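Local coordinates for bacillaene synthase decarboxylase PksI (Bacillus subtilis, PDB 4Q1K), which decarboxylates the 3-methylglutaconyl group tethered to PksL to a 3-methylcrotonyl group, a step in making the polyketide antibiotic bacillaene, at residues A118-H123 with G127-G132; L140-V145 with D188-G193; F171-E176 with R192-K197. The protein carries 1 engineered substitution. All blocks are in the same frame, centred on the assembly; numbering follows the deposited sequence.

Contact 1 of 3, residues A118-H123 with G127-G132; sequences AAMQGH and GGFVMG
Just beyond Met120, which reaches across to Phe129, the backbone carbonyl O of Gln121 is gripped by Arg201 NE and, more weakly, by Ser144 OG. Tyr146 OH binds the carbonyl O of Met120 itself. The chain here belongs to the crotonase fold, where strand 116-120 of the core sheet is followed, after the short strand 123-125, by the glycine-rich start of helix 127-133, the region that in relatives supplies part of the oxyanion hole. Strand 118-120 and helix 127-132 run at 141° to one another with their axes 9.7 Å apart at closest.

All the residues that meet are buried. Ala118 and Gly132 allow the closest backbone approach, their CA atoms lying 5.3 Å apart. The small methyl of Ala118 points at the helix, and its CB rests 3.4 Å from Gly132 O. Glycine suits this place because no side chain stands between the helix and the strand.

Met120 spans the wider part of the gap. Its CG stands beside the backbone N (chi1 -58°), and the extended chain beyond CG puts SD beside the Phe129 ring. Methionine suits the place, being slim, unbranched and apolar. The position of its CE methyl, modelled too close to Gly132, is uncertain. Val138 and Leu140 of the neighbouring strand pack beside this methionine. Helix 127-132 holds its own first turn with Met131 N bonded to Gly127 O at 2.8 Å. The Phe129 ring receives the methionine at its edge, near the ring plane, with SD of Met120 4.3 Å from CD1 of Phe129.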
loop_
_atom_site.group_PDB
_atom_site.type_symbol
_atom_site.label_atom_id
_atom_site.label_comp_id
_atom_site.label_asym_id
_atom_site.label_seq_id
_atom_site.Cartn_x
_atom_site.Cartn_y
_atom_site.Cartn_z
ATOM N N ALA B 118 2.499 13.320 -14.429
ATOM C CA ALA B 118 1.182 13.298 -15.125
ATOM C C ALA B 118 0.271 14.308 -14.394
ATOM O O ALA B 118 -0.218 14.047 -13.246
ATOM C CB ALA B 118 0.538 11.920 -14.976
ATOM N N ALA B 119 0.158 15.489 -14.987
ATOM C CA ALA B 119 -0.685 16.570 -14.401
ATOM C C ALA B 119 -2.109 16.335 -15.002
ATOM O O ALA B 119 -2.448 16.886 -16.085
ATOM C CB ALA B 119 -0.097 17.930 -14.826
ATOM N N MET B 120 -2.910 15.557 -14.312
ATOM C CA MET B 120 -4.235 15.111 -14.843
ATOM C C MET B 120 -5.226 16.147 -14.369
ATOM O O MET B 120 -5.990 15.935 -13.360
ATOM C CB MET B 120 -4.553 13.705 -14.297
ATOM C CG MET B 120 -3.477 12.682 -14.671
ATOM S SD MET B 120 -4.232 11.011 -14.353
ATOM C CE MET B 120 -2.866 10.014 -14.556
ATOM N N GLN B 121 -5.215 17.299 -15.058
ATOM C CA GLN B 121 -6.069 18.445 -14.657
ATOM C C GLN B 121 -7.552 18.172 -15.056
ATOM O O GLN B 121 -8.474 18.839 -14.547
ATOM C CB GLN B 121 -5.561 19.758 -15.281
ATOM C CG GLN B 121 -6.125 20.138 -16.660
ATOM C CD GLN B 121 -5.917 19.084 -17.776
ATOM O OE1 GLN B 121 -5.028 18.205 -17.725
ATOM N NE2 GLN B 121 -6.786 19.152 -18.767
ATOM N N GLY B 122 -7.728 17.273 -16.005
ATOM C CA GLY B 122 -9.067 16.872 -16.501
ATOM C C GLY B 122 -9.320 15.389 -16.387
ATOM O O GLY B 122 -8.568 14.650 -15.714
ATOM N N HIS B 123 -10.408 14.946 -17.005
ATOM C CA HIS B 123 -10.805 13.539 -16.837
ATOM C C HIS B 123 -9.783 12.545 -17.400
ATOM O O HIS B 123 -9.113 12.842 -18.416
ATOM C CB HIS B 123 -12.126 13.292 -17.534
ATOM C CG HIS B 123 -13.165 14.292 -17.125
ATOM N ND1 HIS B 123 -13.731 15.200 -18.019
ATOM C CD2 HIS B 123 -13.666 14.582 -15.907
ATOM C CE1 HIS B 123 -14.597 15.960 -17.363
ATOM N NE2 HIS B 123 -14.574 15.599 -16.084
ATOM N N GLY B 127 -7.795 3.727 -20.886
ATOM C CA GLY B 127 -6.358 3.788 -21.273
ATOM C C GLY B 127 -5.691 5.116 -20.956
ATOM O O GLY B 127 -4.463 5.135 -20.694
ATOM N N GLY B 128 -6.479 6.200 -21.039
ATOM C CA GLY B 128 -6.021 7.566 -20.733
ATOM C C GLY B 128 -5.574 7.670 -19.247
ATOM O O GLY B 128 -4.484 8.215 -18.949
ATOM N N PHE B 129 -6.362 7.113 -18.327
ATOM C CA PHE B 129 -6.015 7.059 -16.884
ATOM C C PHE B 129 -4.813 6.188 -16.680
ATOM O O PHE B 129 -3.846 6.575 -15.983
ATOM C CB PHE B 129 -7.231 6.512 -16.135
ATOM C CG PHE B 129 -7.085 6.431 -14.607
ATOM C CD1 PHE B 129 -6.628 7.510 -13.856
ATOM C CD2 PHE B 129 -7.565 5.303 -13.946
ATOM C CE1 PHE B 129 -6.531 7.394 -12.468
ATOM C CE2 PHE B 129 -7.501 5.177 -12.538
ATOM C CZ PHE B 129 -6.988 6.267 -11.812
ATOM N N VAL B 130 -4.795 5.011 -17.313
ATOM C CA VAL B 130 -3.697 4.092 -17.080
ATOM C C VAL B 130 -2.354 4.678 -17.610
ATOM O O VAL B 130 -1.294 4.553 -16.941
ATOM C CB VAL B 130 -4.007 2.748 -17.837
ATOM C CG1 VAL B 130 -2.759 1.849 -17.857
ATOM C CG2 VAL B 130 -5.256 2.201 -17.114
ATOM N N MET B 131 -2.412 5.322 -18.785
ATOM C CA MET B 131 -1.179 5.939 -19.305
ATOM C C MET B 131 -0.603 6.939 -18.299
ATOM O O MET B 131 0.655 6.982 -18.098
ATOM C CB MET B 131 -1.450 6.640 -20.659
ATOM C CG MET B 131 -0.205 7.461 -21.076
ATOM S SD MET B 131 -0.649 8.360 -22.630
ATOM C CE MET B 131 -1.823 9.539 -21.960
ATOM N N GLY B 132 -1.476 7.715 -17.614
ATOM C CA GLY B 132 -1.035 8.688 -16.631
ATOM C C GLY B 132 -0.456 8.013 -15.400
ATOM O O GLY B 132 0.505 8.495 -14.852
#

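Contact 2 of 3, residues L140-V145 with D188-G193; sequences LSRESV and DLEKRG
Leu140 and Leu189 form the tight half of this contact, with CD1 of Leu140 3.7 Å from CD1 of Leu189. The two side chains cross at about a right angle, and each has its CG beside the backbone N, which aims the branched ends at each other. Leucine suits both places, being apolar and branched, with methyls able to meet between the strand end and the helix. The pair is buried: Phe196 lies against Leu140, while Tyr184 and Val194 lie against Leu189.

The outer side is looser. There Arg142 and Glu190 bring opposite charges near each other without forming a salt bridge, NE of Arg142 being 4.0 Å from OE1 of Glu190. The guanidinium and carboxylate planes are 41° apart, so the two groups do not meet squarely. Glu190 extends toward the loop after the strand, whereas Arg142 bends at its third torsion (-62°). Long charged side chains suit this partly solvent-exposed rim. Solvent reaches the arginine, and it also touches a crystal neighbour, which may influence its pose. Any attraction between the charges is probably softened by water.

At the end of strand 137-141 the chain turns from Ser141 to Ser144. Ser141 OG donates to Glu143 OE1 at 2.8 Å, coming from above the carboxylate plane, and Arg201 N binds the same oxygen. Serine fits here because its short hydroxyl stays close to the chain, and the longer Glu143 reaches back to it. On the helical side, Gly193 N bonds to Glu190 O at 3.0 Å and more weakly to Leu189 O. With its positive phi of 103°, a conformation glycine adopts readily, Gly193 ends helix 186-192 in a Schellman motif.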
loop_
_atom_site.group_PDB
_atom_site.type_symbol
_atom_site.label_atom_id
_atom_site.label_comp_id
_atom_site.label_asym_id
_atom_site.label_seq_id
_atom_site.Cartn_x
_atom_site.Cartn_y
_atom_site.Cartn_z
ATOM N N LEU B 140 -4.003 14.556 -9.431
ATOM C CA LEU B 140 -5.346 14.538 -9.934
ATOM C C LEU B 140 -6.072 15.865 -9.649
ATOM O O LEU B 140 -5.659 16.600 -8.756
ATOM C CB LEU B 140 -6.177 13.445 -9.231
ATOM C CG LEU B 140 -5.583 12.021 -9.219
ATOM C CD1 LEU B 140 -6.597 11.113 -8.453
ATOM C CD2 LEU B 140 -5.310 11.530 -10.639
ATOM N N SER B 141 -7.161 16.097 -10.401
ATOM C CA SER B 141 -8.046 17.216 -10.147
ATOM C C SER B 141 -9.269 16.741 -9.333
ATOM O O SER B 141 -9.886 15.694 -9.568
ATOM C CB SER B 141 -8.557 17.744 -11.497
ATOM O OG SER B 141 -9.914 18.212 -11.362
ATOM N N ARG B 142 -9.625 17.533 -8.323
ATOM C CA ARG B 142 -10.682 17.135 -7.464
ATOM C C ARG B 142 -12.026 16.901 -8.184
ATOM O O ARG B 142 -12.826 16.005 -7.788
ATOM C CB ARG B 142 -10.840 18.333 -6.450
ATOM C CG ARG B 142 -11.618 17.935 -5.208
ATOM C CD ARG B 142 -11.636 19.042 -4.104
ATOM N NE ARG B 142 -10.315 19.423 -3.549
ATOM C CZ ARG B 142 -10.134 20.567 -2.873
ATOM N NH1 ARG B 142 -11.151 21.407 -2.696
ATOM N NH2 ARG B 142 -8.963 20.875 -2.349
ATOM N N GLU B 143 -12.311 17.765 -9.196
ATOM C CA GLU B 143 -13.633 17.781 -9.810
ATOM C C GLU B 143 -13.680 16.940 -11.117
ATOM O O GLU B 143 -14.755 16.699 -11.657
ATOM C CB GLU B 143 -14.128 19.250 -10.004
ATOM C CG GLU B 143 -13.342 20.080 -11.007
ATOM C CD GLU B 143 -12.196 20.864 -10.342
ATOM O OE1 GLU B 143 -11.186 20.203 -9.844
ATOM O OE2 GLU B 143 -12.279 22.116 -10.279
ATOM N N SER B 144 -12.538 16.372 -11.512
ATOM C CA SER B 144 -12.507 15.493 -12.704
ATOM C C SER B 144 -12.871 14.067 -12.376
ATOM O O SER B 144 -12.712 13.626 -11.174
ATOM C CB SER B 144 -11.103 15.527 -13.276
ATOM O OG SER B 144 -10.901 16.901 -13.783
ATOM N N VAL B 145 -13.229 13.308 -13.413
ATOM C CA VAL B 145 -13.599 11.882 -13.290
ATOM C C VAL B 145 -12.478 10.956 -13.721
ATOM O O VAL B 145 -11.811 11.230 -14.702
ATOM C CB VAL B 145 -14.883 11.617 -14.056
ATOM C CG1 VAL B 145 -15.184 10.136 -14.044
ATOM C CG2 VAL B 145 -16.009 12.338 -13.308
ATOM N N ASP B 188 -13.262 11.917 -4.651
ATOM C CA ASP B 188 -13.650 10.583 -4.153
ATOM C C ASP B 188 -12.413 9.785 -3.884
ATOM O O ASP B 188 -12.283 9.141 -2.796
ATOM C CB ASP B 188 -14.523 9.772 -5.168
ATOM C CG ASP B 188 -15.867 10.381 -5.449
ATOM O OD1 ASP B 188 -16.363 11.003 -4.467
ATOM O OD2 ASP B 188 -16.484 10.224 -6.618
ATOM N N LEU B 189 -11.515 9.698 -4.901
ATOM C CA LEU B 189 -10.247 9.014 -4.660
ATOM C C LEU B 189 -9.448 9.620 -3.463
ATOM O O LEU B 189 -8.842 8.902 -2.631
ATOM C CB LEU B 189 -9.360 9.019 -5.946
ATOM C CG LEU B 189 -9.971 8.224 -7.134
ATOM C CD1 LEU B 189 -9.188 8.439 -8.418
ATOM C CD2 LEU B 189 -10.021 6.717 -6.821
ATOM N N GLU B 190 -9.444 10.965 -3.348
ATOM C CA GLU B 190 -8.673 11.611 -2.236
ATOM C C GLU B 190 -9.246 11.025 -0.919
ATOM O O GLU B 190 -8.486 10.614 -0.012
ATOM C CB GLU B 190 -8.893 13.158 -2.274
ATOM C CG GLU B 190 -8.082 13.861 -1.185
ATOM C CD GLU B 190 -8.032 15.398 -1.384
ATOM O OE1 GLU B 190 -8.875 15.939 -2.130
ATOM O OE2 GLU B 190 -7.055 16.026 -0.889
ATOM N N LYS B 191 -10.579 10.961 -0.829
ATOM C CA LYS B 191 -11.234 10.465 0.417
ATOM C C LYS B 191 -10.983 8.996 0.645
ATOM O O LYS B 191 -10.974 8.555 1.780
ATOM C CB LYS B 191 -12.730 10.738 0.445
ATOM C CG LYS B 191 -13.102 12.189 0.670
ATOM C CD LYS B 191 -13.357 12.526 2.138
ATOM C CE LYS B 191 -14.647 11.898 2.713
ATOM N NZ LYS B 191 -15.258 12.719 3.809
ATOM N N ARG B 192 -10.761 8.223 -0.425
ATOM C CA ARG B 192 -10.496 6.787 -0.235
ATOM C C ARG B 192 -9.057 6.571 0.173
ATOM O O ARG B 192 -8.664 5.467 0.479
ATOM C CB ARG B 192 -10.890 5.946 -1.508
ATOM C CG ARG B 192 -12.393 6.007 -1.875
ATOM C CD ARG B 192 -13.352 5.364 -0.833
ATOM N NE ARG B 192 -12.970 3.980 -0.754
ATOM C CZ ARG B 192 -13.371 3.024 -1.601
ATOM N NH1 ARG B 192 -14.231 3.303 -2.623
ATOM N NH2 ARG B 192 -12.929 1.770 -1.469
ATOM N N GLY B 193 -8.222 7.615 0.135
ATOM C CA GLY B 193 -6.899 7.538 0.691
ATOM C C GLY B 193 -5.682 7.377 -0.288
ATOM O O GLY B 193 -4.570 6.979 0.141
#

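Contact 3 of 3, residues F171-E176 with R192-K197; sequences FSLAQE and RGVPFK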
loop_
_atom_site.group_PDB
_atom_site.type_symbol
_atom_site.label_atom_id
_atom_site.label_comp_id
_atom_site.label_asym_id
_atom_site.label_seq_id
_atom_site.Cartn_x
_atom_site.Cartn_y
_atom_site.Cartn_z
ATOM N N PHE B 171 -3.284 -2.704 -3.612
ATOM C CA PHE B 171 -4.005 -3.900 -3.983
ATOM C C PHE B 171 -5.525 -3.776 -3.795
ATOM O O PHE B 171 -6.296 -4.055 -4.706
ATOM C CB PHE B 171 -3.519 -5.104 -3.065
ATOM C CG PHE B 171 -4.204 -6.392 -3.502
ATOM C CD1 PHE B 171 -3.697 -7.100 -4.585
ATOM C CD2 PHE B 171 -5.405 -6.845 -2.891
ATOM C CE1 PHE B 171 -4.306 -8.299 -5.047
ATOM C CE2 PHE B 171 -6.050 -8.004 -3.368
ATOM C CZ PHE B 171 -5.484 -8.749 -4.408
ATOM N N SER B 172 -5.946 -3.319 -2.622
ATOM C CA SER B 172 -7.352 -3.356 -2.305
ATOM C C SER B 172 -8.171 -2.411 -3.152
ATOM O O SER B 172 -9.204 -2.790 -3.770
ATOM C CB SER B 172 -7.500 -3.015 -0.764
ATOM O OG SER B 172 -8.890 -3.130 -0.456
ATOM N N LEU B 173 -7.773 -1.148 -3.212
ATOM C CA LEU B 173 -8.582 -0.255 -4.074
ATOM C C LEU B 173 -8.522 -0.669 -5.501
ATOM O O LEU B 173 -9.509 -0.509 -6.236
ATOM C CB LEU B 173 -8.056 1.197 -3.954
ATOM C CG LEU B 173 -8.935 2.324 -4.507
ATOM C CD1 LEU B 173 -10.249 2.302 -3.811
ATOM C CD2 LEU B 173 -8.188 3.642 -4.198
ATOM N N ALA B 174 -7.392 -1.171 -5.958
ATOM C CA ALA B 174 -7.343 -1.662 -7.322
ATOM C C ALA B 174 -8.390 -2.745 -7.626
ATOM O O ALA B 174 -8.858 -2.803 -8.771
ATOM C CB ALA B 174 -5.926 -2.159 -7.706
ATOM N N GLN B 175 -8.675 -3.642 -6.661
ATOM C CA GLN B 175 -9.650 -4.705 -6.964
ATOM C C GLN B 175 -10.966 -4.022 -7.399
ATOM O O GLN B 175 -11.601 -4.444 -8.322
ATOM C CB GLN B 175 -9.961 -5.600 -5.778
ATOM C CG GLN B 175 -8.755 -6.214 -5.080
ATOM C CD GLN B 175 -7.834 -6.878 -6.118
ATOM O OE1 GLN B 175 -6.818 -6.286 -6.629
ATOM N NE2 GLN B 175 -8.217 -8.072 -6.490
ATOM N N GLU B 176 -11.412 -3.044 -6.579
ATOM C CA GLU B 176 -12.695 -2.448 -6.810
ATOM C C GLU B 176 -12.641 -1.673 -8.120
ATOM O O GLU B 176 -13.572 -1.744 -8.950
ATOM C CB GLU B 176 -12.913 -1.464 -5.593
ATOM C CG GLU B 176 -14.205 -0.722 -5.708
ATOM C CD GLU B 176 -14.300 0.336 -4.579
ATOM O OE1 GLU B 176 -14.079 -0.039 -3.425
ATOM O OE2 GLU B 176 -14.575 1.521 -4.877
ATOM N N ARG B 192 -10.761 8.223 -0.425
ATOM C CA ARG B 192 -10.496 6.787 -0.235
ATOM C C ARG B 192 -9.057 6.571 0.173
ATOM O O ARG B 192 -8.664 5.467 0.479
ATOM C CB ARG B 192 -10.890 5.946 -1.508
ATOM C CG ARG B 192 -12.393 6.007 -1.875
ATOM C CD ARG B 192 -13.352 5.364 -0.833
ATOM N NE ARG B 192 -12.970 3.980 -0.754
ATOM C CZ ARG B 192 -13.371 3.024 -1.601
ATOM N NH1 ARG B 192 -14.231 3.303 -2.623
ATOM N NH2 ARG B 192 -12.929 1.770 -1.469
ATOM N N GLY B 193 -8.222 7.615 0.135
ATOM C CA GLY B 193 -6.899 7.538 0.691
ATOM C C GLY B 193 -5.682 7.377 -0.288
ATOM O O GLY B 193 -4.570 6.979 0.141
ATOM N N VAL B 194 -5.819 7.865 -1.516
ATOM C CA VAL B 194 -4.749 7.650 -2.565
ATOM C C VAL B 194 -3.561 8.542 -2.238
ATOM O O VAL B 194 -3.708 9.611 -1.547
ATOM C CB VAL B 194 -5.246 7.928 -3.967
ATOM C CG1 VAL B 194 -6.387 6.978 -4.324
ATOM C CG2 VAL B 194 -5.677 9.395 -4.146
ATOM N N PRO B 195 -2.369 8.092 -2.602
ATOM C CA PRO B 195 -1.120 8.859 -2.262
ATOM C C PRO B 195 -0.873 10.040 -3.205
ATOM O O PRO B 195 0.151 10.772 -3.031
ATOM C CB PRO B 195 -0.022 7.787 -2.488
ATOM C CG PRO B 195 -0.586 6.944 -3.600
ATOM C CD PRO B 195 -2.052 6.793 -3.249
ATOM N N PHE B 196 -1.671 10.159 -4.243
ATOM C CA PHE B 196 -1.457 11.269 -5.201
ATOM C C PHE B 196 -1.978 12.583 -4.609
ATOM O O PHE B 196 -3.004 12.606 -3.914
ATOM C CB PHE B 196 -2.324 11.109 -6.479
ATOM C CG PHE B 196 -2.146 9.778 -7.161
ATOM C CD1 PHE B 196 -0.939 9.091 -7.051
ATOM C CD2 PHE B 196 -3.213 9.183 -7.828
ATOM C CE1 PHE B 196 -0.756 7.870 -7.689
ATOM C CE2 PHE B 196 -3.043 7.940 -8.415
ATOM C CZ PHE B 196 -1.826 7.278 -8.322
ATOM N N LYS B 197 -1.271 13.668 -4.933
ATOM C CA LYS B 197 -1.775 15.010 -4.683
ATOM C C LYS B 197 -3.051 15.221 -5.460
ATOM O O LYS B 197 -3.061 14.903 -6.646
ATOM C CB LYS B 197 -0.775 16.018 -5.216
ATOM C CG LYS B 197 -1.140 17.445 -4.698
ATOM C CD LYS B 197 -0.694 17.584 -3.245
ATOM C CE LYS B 197 -1.080 19.010 -2.795
ATOM N NZ LYS B 197 -0.461 19.338 -1.479
#
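Folds at the second and third torsions of Arg192 (-66° and -61°) turn its guanidinium back toward helix 171-180, while Glu176, with CG anti to its own N and an extended chain, reaches out from that helix to meet it. The two side chains approach each other from facing sides and form an end-on salt bridge with two bonds. Arg192 NH2 donates to Glu176 OE1 at 2.9 Å, almost straight and on the syn side. The companion bond, from Arg192 NH1 to the syn lone pair of Glu176 OE2, is also 2.9 Å long. Both oxygens lie near the guanidinium plane, though the carboxylate is tilted 30° from it. Glutamate and arginine suit this place because two oxygens match two nitrogens, which fixes the rotation of both groups.

Tyr184 OH makes a further hydrogen bond to Glu176 OE2, and Arg192 NH2 also binds Pro195 O of the second subunit. The buried carboxylate thus has several partners, which would favour its ionised form.

Leu173, one turn back from Glu176, sets its CD1 over one face of the guanidinium, nearer the outer part of the group than its centre and 3.6 Å from Arg192 NH2. Its other methyl, CD2, packs 3.8 Å from Val194 CG1. The branched leucine can therefore touch the flat cationic group and the apolar valine at once.

In the fold, helix 171-180 lies against the end of helix 186-192 and the loop leading to strand 197-199, with Leu169 of helix 161-169 packed against Val194.

In the fold
Contact 1 closes first along the chain, with strand 116-120 and helix 127-133, near the centre of the subunit. Contacts 2 and 3 follow and both close on the chain around residues 188-197, sharing Arg192 and Gly193. Centres of contacts 1 and 2 lie about 13 Å apart, those of 2 and 3 about 10 Å, and those of 1 and 3 about 15 Å. Strands 116-120 and 137-141 are neighbours in the core sheet and join contacts 1 and 2; Leu140 N and Lys197 O, 3.0 Å apart, join contacts 2 and 3. The series thus runs from the buried sheet to the outer helices, where the shared Arg192 meets the second subunit of the homotrimer and contact 3 also reaches the third.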